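PDB 3R3R: ferripyochelin binding protein from Salmonella enterica subsp. enterica serovar Typhimurium, which binds zinc on a left-handed beta-helix and is possibly a carbonic anhydrase of the gamma class. Local coordinates for residues 61-66 and 84-89; 94-99 and 107-112; 22-27 and 34-39. One frame throughout, in Å; residues are numbered along the deposited sequence. Where two conformers were deposited one is given.

All three contacts span corners of a left-handed beta-helix. Contact 1 is buried near the middle of the chain. Contact 2 is partly buried, and contact 3 lies at the surface. Contacts 1 and 3 join the same two sheets, the one holding 34-36 and 84-86 and the one holding 23-24 and 62-63. Contact 2 joins the latter sheet, through 107-109, to the sheet of 97-99. Apolar side chains meet inside the beta-helix in each. The corners differ. A threonine hydroxyl bonds the turn in contact 1. A valine methyl packs against the turn in contacts 2 and 3, and contact 2 adds a backbone hydrogen bond. Contacts 1 and 2 touch, through Asp65 with His94 and Ile86 with Leu98. Contact 3 touches neither.

Contact 1. Residues 61-66 and 84-89; sequences TNIQDG and LIIGED
Thr61 packs against Ile86 and Gly87 at a corner of the beta-helix, where strand 84-86 gives way to a turn. The inner side is closely packed and apolar. Thr61 CG2 meets Ile86 CG2 at 4.0 Å. Deeper in, Ile63 CD1 lies 4.2 Å from Ile86 CD1. Leu69 and Ile57 close round these two isoleucines, so residues from all three sheets meet in the core.

The hydroxyl of Thr61 faces the turn. Its OG1 sits beside the backbone N (chi1 -75°), and this leaves CG2 for the core. Thr61 OG1 donates to Gly87 O at 2.8 Å. The donor comes in at a C=O...donor angle of 136°, tilted 21° from the carbonyl plane. Val90 N also bonds to OG1. Asp89 N is nearby, 3.3 Å from Thr61 OG1, but the angle is poor and no bond forms.

The solvent side is looser and belongs to Gly87 and Glu88, both partly exposed. The CB atoms of Glu88 and Asp89 point away from 61-66, and their side chains do not touch it. Both carboxylates form salt bridges with Arg60. Asp89 is buried, against Ala168 of helix 158-182.

The contact thus separates two chemistries. Thr61 turns a methyl to the core and a hydroxyl to the turn. Two bonds grip that buried oxygen, which should help fix the path of residues 87-90.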
ATOM      1  N   THR A  61      -3.633  -5.631   5.416  1.00 11.99           N
ATOM      2  CA  THR A  61      -2.933  -4.385   5.113  1.00 11.12           C
ATOM      3  C   THR A  61      -3.924  -3.248   4.924  1.00 10.83           C
ATOM      4  O   THR A  61      -4.983  -3.429   4.306  1.00 12.01           O
ATOM      5  CB  THR A  61      -2.042  -4.592   3.877  1.00 11.69           C
ATOM      6  OG1 THR A  61      -0.902  -5.351   4.308  1.00 12.46           O
ATOM      7  CG2 THR A  61      -1.616  -3.269   3.205  1.00 11.32           C
ATOM      8  N   ASN A  62      -3.596  -2.090   5.507  1.00 10.14           N
ATOM      9  CA  ASN A  62      -4.406  -0.897   5.362  1.00 10.98           C
ATOM     10  C   ASN A  62      -3.730   0.096   4.428  1.00  9.42           C
ATOM     11  O   ASN A  62      -2.514   0.321   4.497  1.00  9.74           O
ATOM     12  CB  ASN A  62      -4.753  -0.268   6.724  1.00 11.25           C
ATOM     13  CG  ASN A  62      -3.531   0.048   7.576  1.00 11.09           C
ATOM     14  OD1 ASN A  62      -3.020  -0.810   8.342  1.00 13.41           O
ATOM     15  ND2 ASN A  62      -3.064   1.267   7.464  1.00  9.59           N
ATOM     16  N   ILE A  63      -4.541   0.663   3.544  1.00  9.86           N
ATOM     17  CA  ILE A  63      -4.123   1.740   2.675  1.00  9.33           C
ATOM     18  C   ILE A  63      -4.938   2.966   3.073  1.00  8.91           C
ATOM     19  O   ILE A  63      -6.138   3.053   2.789  1.00  9.62           O
ATOM     20  CB  ILE A  63      -4.363   1.418   1.169  1.00  9.93           C
ATOM     21  CG1 ILE A  63      -3.752   0.060   0.759  1.00 10.41           C
ATOM     22  CG2 ILE A  63      -3.814   2.555   0.308  1.00 11.16           C
ATOM     23  CD1 ILE A  63      -2.262  -0.049   0.962  1.00 11.01           C
ATOM     24  N   GLN A  64      -4.285   3.906   3.745  1.00  9.02           N
ATOM     25  CA  GLN A  64      -4.999   4.993   4.394  1.00  8.89           C
ATOM     26  C   GLN A  64      -5.369   6.150   3.468  1.00  8.15           C
ATOM     27  O   GLN A  64      -4.902   6.261   2.313  1.00  8.73           O
ATOM     28  CB  GLN A  64      -4.231   5.477   5.620  1.00  9.07           C
ATOM     29  CG  GLN A  64      -4.160   4.438   6.708  1.00 10.48           C
ATOM     30  CD  GLN A  64      -3.276   4.904   7.858  1.00 10.49           C
ATOM     31  OE1 GLN A  64      -3.040   6.115   8.021  1.00 11.73           O
ATOM     32  NE2 GLN A  64      -2.811   3.973   8.668  1.00 11.63           N
ATOM     33  N   ASP A  65      -6.219   7.006   4.021  1.00  8.55           N
ATOM     34  CA  ASP A  65      -6.961   8.015   3.285  1.00  9.08           C
ATOM     35  C   ASP A  65      -6.044   8.886   2.456  1.00  8.30           C
ATOM     36  O   ASP A  65      -5.000   9.357   2.936  1.00  8.38           O
ATOM     37  CB  ASP A  65      -7.699   8.954   4.260  1.00  9.54           C
ATOM     38  CG  ASP A  65      -8.152   8.271   5.564  1.00  9.68           C
ATOM     39  OD1 ASP A  65      -9.373   8.304   5.880  1.00 11.01           O
ATOM     40  OD2 ASP A  65      -7.286   7.754   6.308  1.00  9.62           O
ATOM     41  N   GLY A  66      -6.455   9.152   1.219  1.00  8.43           N
ATOM     42  CA  GLY A  66      -5.716  10.075   0.368  1.00  8.99           C
ATOM     43  C   GLY A  66      -4.478   9.517  -0.301  1.00  8.81           C
ATOM     44  O   GLY A  66      -3.774  10.252  -0.975  1.00 10.03           O
ATOM     45  N   LEU A  84       3.415  -3.092  -8.310  1.00 10.47           N
ATOM     46  CA  LEU A  84       3.412  -2.669  -6.923  1.00 10.73           C
ATOM     47  C   LEU A  84       3.039  -3.869  -6.072  1.00 10.97           C
ATOM     48  O   LEU A  84       1.928  -4.408  -6.210  1.00 12.19           O
ATOM     49  CB  LEU A  84       2.400  -1.537  -6.745  1.00 10.64           C
ATOM     50  CG  LEU A  84       2.194  -1.036  -5.309  1.00 12.10           C
ATOM     51  CD1 LEU A  84       3.500  -0.571  -4.657  1.00 11.77           C
ATOM     52  CD2 LEU A  84       1.177   0.101  -5.339  1.00 11.82           C
ATOM     53  N   ILE A  85       3.959  -4.281  -5.204  1.00 11.22           N
ATOM     54  CA  ILE A  85       3.777  -5.485  -4.406  1.00 11.85           C
ATOM     55  C   ILE A  85       3.873  -5.082  -2.953  1.00 10.53           C
ATOM     56  O   ILE A  85       4.879  -4.513  -2.547  1.00 12.23           O
ATOM     57  CB  ILE A  85       4.870  -6.515  -4.730  1.00 14.60           C
ATOM     58  CG1 ILE A  85       4.762  -6.960  -6.194  1.00 16.96           C
ATOM     59  CG2 ILE A  85       4.764  -7.711  -3.772  1.00 16.74           C
ATOM     60  CD1 ILE A  85       6.007  -7.680  -6.747  1.00 19.70           C
ATOM     61  N   ILE A  86       2.822  -5.354  -2.185  1.00 11.35           N
ATOM     62  CA  ILE A  86       2.769  -4.960  -0.781  1.00 12.09           C
ATOM     63  C   ILE A  86       2.402  -6.199   0.027  1.00 12.19           C
ATOM     64  O   ILE A  86       1.460  -6.915  -0.327  1.00 12.40           O
ATOM     65  CB  ILE A  86       1.715  -3.844  -0.537  1.00 11.10           C
ATOM     66  CG1 ILE A  86       1.984  -2.627  -1.427  1.00 11.57           C
ATOM     67  CG2 ILE A  86       1.637  -3.452   0.958  1.00 12.64           C
ATOM     68  CD1 ILE A  86       0.884  -1.591  -1.367  1.00 13.41           C
ATOM     69  N   GLY A  87       3.137  -6.447   1.109  1.00 12.26           N
ATOM     70  CA  GLY A  87       2.941  -7.644   1.917  1.00 13.64           C
ATOM     71  C   GLY A  87       1.790  -7.567   2.896  1.00 12.58           C
ATOM     72  O   GLY A  87       0.845  -6.797   2.708  1.00 13.42           O
ATOM     73  N   GLU A  88       1.867  -8.420   3.920  1.00 13.65           N
ATOM     74  CA  GLU A  88       0.835  -8.585   4.937  1.00 14.00           C
ATOM     75  C   GLU A  88       1.097  -7.694   6.148  1.00 12.47           C
ATOM     76  O   GLU A  88       2.252  -7.388   6.464  1.00 12.82           O
ATOM     77  CB  GLU A  88       0.802 -10.045   5.411  1.00 15.70           C
ATOM     78  CG  GLU A  88       0.615 -11.022   4.273  1.00 17.90           C
ATOM     79  CD  GLU A  88       0.320 -12.438   4.745  1.00 20.42           C
ATOM     80  OE1 GLU A  88       0.694 -12.818   5.873  1.00 20.76           O
ATOM     81  OE2 GLU A  88      -0.306 -13.191   3.975  1.00 23.62           O
ATOM     82  N   ASP A  89       0.031  -7.279   6.832  1.00 13.67           N
ATOM     83  CA  ASP A  89       0.139  -6.488   8.068  1.00 13.64           C
ATOM     84  C   ASP A  89       0.919  -5.199   7.846  1.00 11.54           C
ATOM     85  O   ASP A  89       1.681  -4.763   8.715  1.00 11.84           O
ATOM     86  CB  ASP A  89       0.771  -7.319   9.197  1.00 15.57           C
ATOM     87  CG  ASP A  89      -0.045  -8.553   9.531  1.00 17.56           C
ATOM     88  OD1 ASP A  89      -1.234  -8.409   9.895  1.00 19.75           O
ATOM     89  OD2 ASP A  89       0.475  -9.669   9.365  1.00 21.11           O
TER

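Contact 2. Residues 94-99 and 107-112; sequences HKVMLH and VLVGMG. With ZN (zinc ion), chain B.
His94 O is met by two neighbouring residues of one turn, Met111 and Gly112. Gly112 N donates to His94 O at 2.9 Å. Met111 CA is 3.2 Å from His94 O, a CA-H...O contact. One residue further on, Gly112 CA makes another such contact with Lys95 O, at 3.4 Å. Lys95 and Gly112 both have positive phi, as two successive coils turn at the same corner of the beta-helix.

The side chains sort to the two sides of this corner. Outside, Met111 SD lies near the plane of the His94 ring, at its edge. Met111 SD is 5.4 Å from the centroid of the His94 ring and 80° off the normal, so it does not cover a face. Beyond this contact, His94 ND1 bonds Asp65 OD2, and the His94 side chain touches Tyr171 of helix 158-182.

Inside, Val96 spreads its two methyls. Val96 CG1 is anti to the backbone N (chi1 164°) and meets Val109 CG1 at 3.9 Å. Val96 CG2 rests 3.4 Å from Gly110 O, against the turn.

Strand 97-99 then runs from this corner to the metal. His99 NE2 binds zinc at 2.0 Å. His70 and three waters complete the site, and Asp117 OD2 bonds His99 ND1. Met97 CE lies in plane at the edge of the His99 ring.

The chemistry implies a division of work along segment 94-99. Its first half is held by one backbone hydrogen bond, CA-H...O contacts and valine packing. Its last residue gives a zinc ligand whose ND1 is held by Asp117.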
ATOM      1  N   HIS A  94      -1.607   7.822   5.801  1.00  7.30           N
ATOM      2  CA  HIS A  94      -2.440   8.740   5.036  1.00  7.73           C
ATOM      3  C   HIS A  94      -1.606   9.440   3.974  1.00  7.08           C
ATOM      4  O   HIS A  94      -0.449   9.804   4.218  1.00  7.42           O
ATOM      5  CB  HIS A  94      -3.015   9.838   5.948  1.00  8.52           C
ATOM      6  CG  HIS A  94      -3.632   9.349   7.230  1.00  8.30           C
ATOM      7  ND1 HIS A  94      -4.902   8.813   7.287  1.00  9.40           N
ATOM      8  CD2 HIS A  94      -3.180   9.380   8.513  1.00  8.88           C
ATOM      9  CE1 HIS A  94      -5.187   8.500   8.544  1.00 10.30           C
ATOM     10  NE2 HIS A  94      -4.160   8.841   9.306  1.00 10.26           N
ATOM     11  N   LYS A  95      -2.206   9.698   2.818  1.00  7.80           N
ATOM     12  CA  LYS A  95      -1.587  10.561   1.815  1.00  8.54           C
ATOM     13  C   LYS A  95      -0.228  10.048   1.364  1.00  7.97           C
ATOM     14  O   LYS A  95       0.644  10.841   1.005  1.00 10.56           O
ATOM     15  CB  LYS A  95      -1.483  12.011   2.299  1.00  9.31           C
ATOM     16  CG  LYS A  95      -2.844  12.705   2.349  1.00 11.15           C
ATOM     17  CD  LYS A  95      -2.741  14.149   2.869  1.00 15.03           C
ATOM     18  CE  LYS A  95      -2.087  15.078   1.906  1.00 20.14           C
ATOM     19  NZ  LYS A  95      -2.937  15.176   0.689  1.00 20.47           N
ATOM     20  N   VAL A  96      -0.044   8.733   1.329  1.00  7.30           N
ATOM     21  CA  VAL A  96       1.199   8.159   0.835  1.00  7.94           C
ATOM     22  C   VAL A  96       1.132   7.933  -0.674  1.00  7.10           C
ATOM     23  O   VAL A  96       0.070   7.598  -1.221  1.00  8.27           O
ATOM     24  CB  VAL A  96       1.524   6.860   1.613  1.00  7.79           C
ATOM     25  CG1 VAL A  96       2.568   6.023   0.889  1.00  9.23           C
ATOM     26  CG2 VAL A  96       2.000   7.231   3.007  1.00  8.73           C
ATOM     27  N   MET A  97       2.262   8.154  -1.339  1.00  7.19           N
ATOM     28  CA  MET A  97       2.429   7.880  -2.759  1.00  6.64           C
ATOM     29  C   MET A  97       3.306   6.648  -2.916  1.00  7.04           C
ATOM     30  O   MET A  97       4.489   6.692  -2.537  1.00  8.11           O
ATOM     31  CB  MET A  97       3.158   9.080  -3.374  1.00  8.36           C
ATOM     32  CG  MET A  97       3.440   8.967  -4.863  1.00  8.60           C
ATOM     33  SD  MET A  97       1.955   9.071  -5.866  1.00 10.11           S
ATOM     34  CE  MET A  97       1.980   7.484  -6.700  1.00 11.38           C
ATOM     35  N   LEU A  98       2.750   5.561  -3.450  1.00  7.80           N
ATOM     36  CA  LEU A  98       3.538   4.343  -3.720  1.00  8.38           C
ATOM     37  C   LEU A  98       3.562   4.123  -5.205  1.00  7.58           C
ATOM     38  O   LEU A  98       2.498   4.109  -5.838  1.00  8.83           O
ATOM     39  CB  LEU A  98       2.907   3.110  -3.063  1.00  8.97           C
ATOM     40  CG  LEU A  98       2.799   3.130  -1.531  1.00  8.74           C
ATOM     41  CD1 LEU A  98       2.178   1.811  -1.042  1.00 10.35           C
ATOM     42  CD2 LEU A  98       4.128   3.407  -0.862  1.00  9.40           C
ATOM     43  N   HIS A  99       4.744   3.927  -5.770  1.00  8.51           N
ATOM     44  CA  HIS A  99       4.846   3.771  -7.213  1.00  8.19           C
ATOM     45  C   HIS A  99       5.818   2.648  -7.538  1.00  8.27           C
ATOM     46  O   HIS A  99       7.024   2.800  -7.353  1.00  9.46           O
ATOM     47  CB  HIS A  99       5.315   5.066  -7.891  1.00  9.29           C
ATOM     48  CG  HIS A  99       4.816   5.212  -9.300  1.00  9.35           C
ATOM     49  ND1 HIS A  99       5.412   4.596 -10.379  1.00 10.49           N
ATOM     50  CD2 HIS A  99       3.731   5.857  -9.790  1.00  9.15           C
ATOM     51  CE1 HIS A  99       4.723   4.881 -11.472  1.00 11.08           C
ATOM     52  NE2 HIS A  99       3.710   5.664 -11.148  1.00 10.14           N
ATOM     53  N   VAL A 107       5.359  -3.465   7.716  1.00 11.80           N
ATOM     54  CA  VAL A 107       6.039  -2.209   7.422  1.00 10.91           C
ATOM     55  C   VAL A 107       5.051  -1.092   7.682  1.00 10.23           C
ATOM     56  O   VAL A 107       3.867  -1.210   7.332  1.00 10.91           O
ATOM     57  CB  VAL A 107       6.495  -2.169   5.944  1.00 11.47           C
ATOM     58  CG1 VAL A 107       7.006  -0.777   5.540  1.00 11.63           C
ATOM     59  CG2 VAL A 107       7.556  -3.238   5.710  1.00 11.71           C
ATOM     60  N   LEU A 108       5.522  -0.028   8.317  1.00 10.43           N
ATOM     61  CA  LEU A 108       4.715   1.180   8.486  0.50 11.26           C
ATOM     62  C   LEU A 108       5.350   2.262   7.609  1.00 10.01           C
ATOM     63  O   LEU A 108       6.466   2.676   7.820  1.00 11.35           O
ATOM     64  CB  LEU A 108       4.696   1.590   9.960  0.50 14.63           C
ATOM     65  CG  LEU A 108       4.073   2.949  10.303  0.50 18.65           C
ATOM     66  CD1 LEU A 108       2.688   2.967   9.863  0.50 19.54           C
ATOM     67  CD2 LEU A 108       4.169   3.211  11.788  0.50 19.98           C
ATOM     68  N   VAL A 109       4.553   2.756   6.664  1.00  9.36           N
ATOM     69  CA  VAL A 109       4.980   3.843   5.791  1.00  9.84           C
ATOM     70  C   VAL A 109       4.341   5.133   6.309  1.00  9.59           C
ATOM     71  O   VAL A 109       3.119   5.310   6.217  1.00 11.08           O
ATOM     72  CB  VAL A 109       4.585   3.619   4.325  1.00 10.60           C
ATOM     73  CG1 VAL A 109       5.184   4.730   3.437  1.00 11.72           C
ATOM     74  CG2 VAL A 109       5.061   2.237   3.822  1.00 11.95           C
ATOM     75  N   GLY A 110       5.154   6.007   6.892  1.00  9.33           N
ATOM     76  CA  GLY A 110       4.613   7.196   7.532  1.00  9.15           C
ATOM     77  C   GLY A 110       3.847   8.097   6.576  1.00  8.39           C
ATOM     78  O   GLY A 110       4.197   8.230   5.398  1.00  8.82           O
ATOM     79  N   MET A 111       2.814   8.735   7.104  1.00  8.37           N
ATOM     80  CA  MET A 111       1.927   9.564   6.314  1.00  7.91           C
ATOM     81  C   MET A 111       2.703  10.594   5.486  1.00  7.15           C
ATOM     82  O   MET A 111       3.711  11.154   5.942  1.00  7.85           O
ATOM     83  CB  MET A 111       0.895  10.255   7.232  1.00  8.84           C
ATOM     84  CG  MET A 111       1.470  11.273   8.192  1.00  9.55           C
ATOM     85  SD  MET A 111       0.228  11.765   9.432  1.00 10.35           S
ATOM     86  CE  MET A 111       0.556  10.556  10.710  1.00 12.20           C
ATOM     87  N   GLY A 112       2.236  10.836   4.269  1.00  7.77           N
ATOM     88  CA  GLY A 112       2.834  11.842   3.416  1.00  8.99           C
ATOM     89  C   GLY A 112       4.142  11.426   2.754  1.00  8.37           C
ATOM     90  O   GLY A 112       4.797  12.250   2.131  1.00 11.08           O
TER
HETATM   91 ZN    ZN B 185       2.348   6.501 -12.378  1.00 11.06          ZN
HETATM   92  O   HOH W   1       3.554   5.448 -14.027  1.00 17.48           O
HETATM   93  O   HOH W   2       2.218   7.359 -14.165  1.00 15.26           O
HETATM   94  O   HOH W   3       4.223   7.846 -12.603  1.00 20.78           O

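Contact 3. Residues 22-27 and 34-39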
ATOM      1  N   VAL A  22     -12.973  -7.555   2.993  1.00 16.29           N
ATOM      2  CA  VAL A  22     -12.242  -6.410   2.459  1.00 15.37           C
ATOM      3  C   VAL A  22     -13.132  -5.176   2.507  1.00 15.13           C
ATOM      4  O   VAL A  22     -14.296  -5.238   2.092  1.00 17.23           O
ATOM      5  CB  VAL A  22     -11.771  -6.680   1.014  1.00 15.57           C
ATOM      6  CG1 VAL A  22     -11.112  -5.438   0.403  1.00 16.13           C
ATOM      7  CG2 VAL A  22     -10.788  -7.827   1.005  1.00 17.79           C
ATOM      8  N   MET A  23     -12.605  -4.068   3.026  1.00 14.30           N
ATOM      9  CA  MET A  23     -13.311  -2.800   2.927  1.00 14.71           C
ATOM     10  C   MET A  23     -12.719  -1.973   1.788  1.00 14.09           C
ATOM     11  O   MET A  23     -11.511  -1.763   1.744  1.00 14.38           O
ATOM     12  CB  MET A  23     -13.171  -1.989   4.217  1.00 15.57           C
ATOM     13  CG  MET A  23     -13.896  -0.651   4.156  1.00 17.05           C
ATOM     14  SD  MET A  23     -13.586   0.371   5.623  1.00 16.64           S
ATOM     15  CE  MET A  23     -11.851   0.760   5.406  1.00 15.61           C
ATOM     16  N   ILE A  24     -13.563  -1.524   0.866  1.00 14.46           N
ATOM     17  CA  ILE A  24     -13.139  -0.537  -0.120  1.00 14.98           C
ATOM     18  C   ILE A  24     -14.086   0.639  -0.028  1.00 14.33           C
ATOM     19  O   ILE A  24     -15.264   0.532  -0.375  1.00 16.11           O
ATOM     20  CB  ILE A  24     -13.109  -1.075  -1.558  1.00 16.82           C
ATOM     21  CG1 ILE A  24     -12.287  -2.367  -1.633  1.00 19.90           C
ATOM     22  CG2 ILE A  24     -12.527  -0.020  -2.494  1.00 18.00           C
ATOM     23  CD1 ILE A  24     -12.941  -3.478  -2.463  1.00 25.03           C
ATOM     24  N   ASP A  25     -13.594   1.766   0.462  1.00 13.30           N
ATOM     25  CA  ASP A  25     -14.486   2.893   0.673  1.00 13.08           C
ATOM     26  C   ASP A  25     -15.186   3.267  -0.623  1.00 13.92           C
ATOM     27  O   ASP A  25     -14.581   3.260  -1.695  1.00 13.02           O
ATOM     28  CB  ASP A  25     -13.731   4.119   1.165  1.00 12.51           C
ATOM     29  CG  ASP A  25     -14.673   5.128   1.777  1.00 12.85           C
ATOM     30  OD1 ASP A  25     -15.077   4.883   2.934  1.00 15.25           O
ATOM     31  OD2 ASP A  25     -15.070   6.106   1.099  1.00 13.53           O
ATOM     32  N   THR A  26     -16.442   3.655  -0.530  1.00 14.32           N
ATOM     33  CA  THR A  26     -17.205   4.026  -1.710  1.00 15.41           C
ATOM     34  C   THR A  26     -16.595   5.219  -2.436  1.00 14.77           C
ATOM     35  O   THR A  26     -16.864   5.422  -3.591  1.00 16.53           O
ATOM     36  CB  THR A  26     -18.668   4.355  -1.376  1.00 17.37           C
ATOM     37  OG1 THR A  26     -18.719   5.428  -0.435  1.00 20.00           O
ATOM     38  CG2 THR A  26     -19.358   3.140  -0.795  1.00 20.42           C
ATOM     39  N   SER A  27     -15.810   6.023  -1.727  1.00 12.98           N
ATOM     40  CA  SER A  27     -15.222   7.235  -2.329  1.00 12.91           C
ATOM     41  C   SER A  27     -13.878   6.956  -3.006  1.00 12.32           C
ATOM     42  O   SER A  27     -13.271   7.845  -3.584  1.00 12.91           O
ATOM     43  CB  SER A  27     -15.046   8.332  -1.277  1.00 12.85           C
ATOM     44  OG  SER A  27     -13.987   8.015  -0.383  1.00 12.15           O
ATOM     45  N   VAL A  34      -5.867  -5.213  -9.618  1.00 13.23           N
ATOM     46  CA  VAL A  34      -5.570  -4.928  -8.221  1.00 13.09           C
ATOM     47  C   VAL A  34      -6.080  -6.114  -7.431  1.00 13.67           C
ATOM     48  O   VAL A  34      -7.269  -6.441  -7.470  1.00 15.13           O
ATOM     49  CB  VAL A  34      -6.252  -3.640  -7.746  1.00 13.09           C
ATOM     50  CG1 VAL A  34      -5.989  -3.405  -6.264  1.00 13.64           C
ATOM     51  CG2 VAL A  34      -5.753  -2.450  -8.584  1.00 13.72           C
ATOM     52  N   ARG A  35      -5.167  -6.764  -6.723  1.00 14.01           N
ATOM     53  CA  ARG A  35      -5.446  -8.010  -6.017  1.00 15.36           C
ATOM     54  C   ARG A  35      -5.404  -7.706  -4.523  1.00 14.47           C
ATOM     55  O   ARG A  35      -4.346  -7.401  -3.985  1.00 16.02           O
ATOM     56  CB  ARG A  35      -4.379  -9.044  -6.410  1.00 16.32           C
ATOM     57  CG  ARG A  35      -4.179  -9.147  -7.930  1.00 18.93           C
ATOM     58  CD  ARG A  35      -2.906  -9.867  -8.324  1.00 20.26           C
ATOM     59  NE  ARG A  35      -2.623  -9.722  -9.754  1.00 19.94           N
ATOM     60  CZ  ARG A  35      -1.545 -10.222 -10.350  1.00 20.23           C
ATOM     61  NH1 ARG A  35      -0.651 -10.908  -9.637  1.00 21.47           N
ATOM     62  NH2 ARG A  35      -1.358 -10.051 -11.656  1.00 19.90           N
ATOM     63  N   LEU A  36      -6.558  -7.743  -3.862  1.00 14.48           N
ATOM     64  CA  LEU A  36      -6.658  -7.368  -2.456  1.00 14.53           C
ATOM     65  C   LEU A  36      -6.953  -8.623  -1.656  1.00 15.82           C
ATOM     66  O   LEU A  36      -8.004  -9.250  -1.821  1.00 16.14           O
ATOM     67  CB  LEU A  36      -7.772  -6.346  -2.242  1.00 15.53           C
ATOM     68  CG  LEU A  36      -7.629  -5.069  -3.065  1.00 15.51           C
ATOM     69  CD1 LEU A  36      -8.746  -4.122  -2.707  1.00 16.34           C
ATOM     70  CD2 LEU A  36      -6.258  -4.397  -2.849  1.00 14.31           C
ATOM     71  N   ALA A  37      -6.009  -8.995  -0.808  1.00 15.20           N
ATOM     72  CA  ALA A  37      -6.148 -10.167   0.036  1.00 15.40           C
ATOM     73  C   ALA A  37      -7.120  -9.932   1.199  1.00 15.79           C
ATOM     74  O   ALA A  37      -7.626  -8.825   1.390  1.00 15.54           O
ATOM     75  CB  ALA A  37      -4.791 -10.602   0.531  1.00 15.92           C
ATOM     76  N   ASP A  38      -7.412 -10.995   1.939  1.00 16.62           N
ATOM     77  CA  ASP A  38      -8.329 -10.924   3.070  1.00 17.51           C
ATOM     78  C   ASP A  38      -7.983  -9.793   4.034  1.00 14.57           C
ATOM     79  O   ASP A  38      -6.813  -9.546   4.325  1.00 14.94           O
ATOM     80  CB  ASP A  38      -8.274 -12.215   3.886  1.00 19.19           C
ATOM     81  CG  ASP A  38      -8.792 -13.433   3.141  1.00 21.12           C
ATOM     82  OD1 ASP A  38      -9.427 -13.310   2.070  1.00 21.76           O
ATOM     83  OD2 ASP A  38      -8.573 -14.536   3.677  1.00 22.23           O
ATOM     84  N   ASP A  39      -9.017  -9.141   4.556  1.00 15.52           N
ATOM     85  CA  ASP A  39      -8.876  -8.171   5.640  1.00 15.30           C
ATOM     86  C   ASP A  39      -8.137  -6.893   5.253  1.00 14.17           C
ATOM     87  O   ASP A  39      -7.736  -6.132   6.125  1.00 15.28           O
ATOM     88  CB  ASP A  39      -8.227  -8.815   6.872  1.00 16.49           C
ATOM     89  CG  ASP A  39      -9.134  -9.829   7.543  1.00 18.78           C
ATOM     90  OD1 ASP A  39     -10.286  -9.483   7.892  1.00 18.21           O
ATOM     91  OD2 ASP A  39      -8.695 -10.980   7.707  1.00 19.90           O
TER
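No ring or other flat side chain enters the packing of Val22 on Leu36. The carboxylate of Asp25 lies beyond it, in the turn after strand 23-24. Two donors of Ser27 meet Asp25 OD2 on its anti side, tilted out of the carboxylate plane in opposite directions. Ser27 N lies 2.9 Å from Asp25 OD2, 35° out of plane. Ser27 OG donates to Asp25 OD2 at 2.6 Å, 30° out of plane. The backbone bond makes an Asx turn, and Ser27 OG also bonds Leu45 N.

Leu36 CD1 rests against two side chains of the other segment, 4.1 Å from Val22 CG1 and 4.1 Å from Ile24 CG1. Val22 and Leu36 cross at about a right angle. With CG1 anti to the backbone N (chi1 175°), Val22 turns CG2 to the bend, 3.3 Å from Ala37 O.

Asp39 OD1 forms salt bridges with Arg21 and Lys175, the latter on helix 158-182. That helix also covers Met23. On the inner side, Ile18 of strand 17-18 touches both Ile24 and Leu36. Strand 23-24 is an outermost strand of its sheet within this chain, and strand 34-36 lies between 17-18 and 54-57.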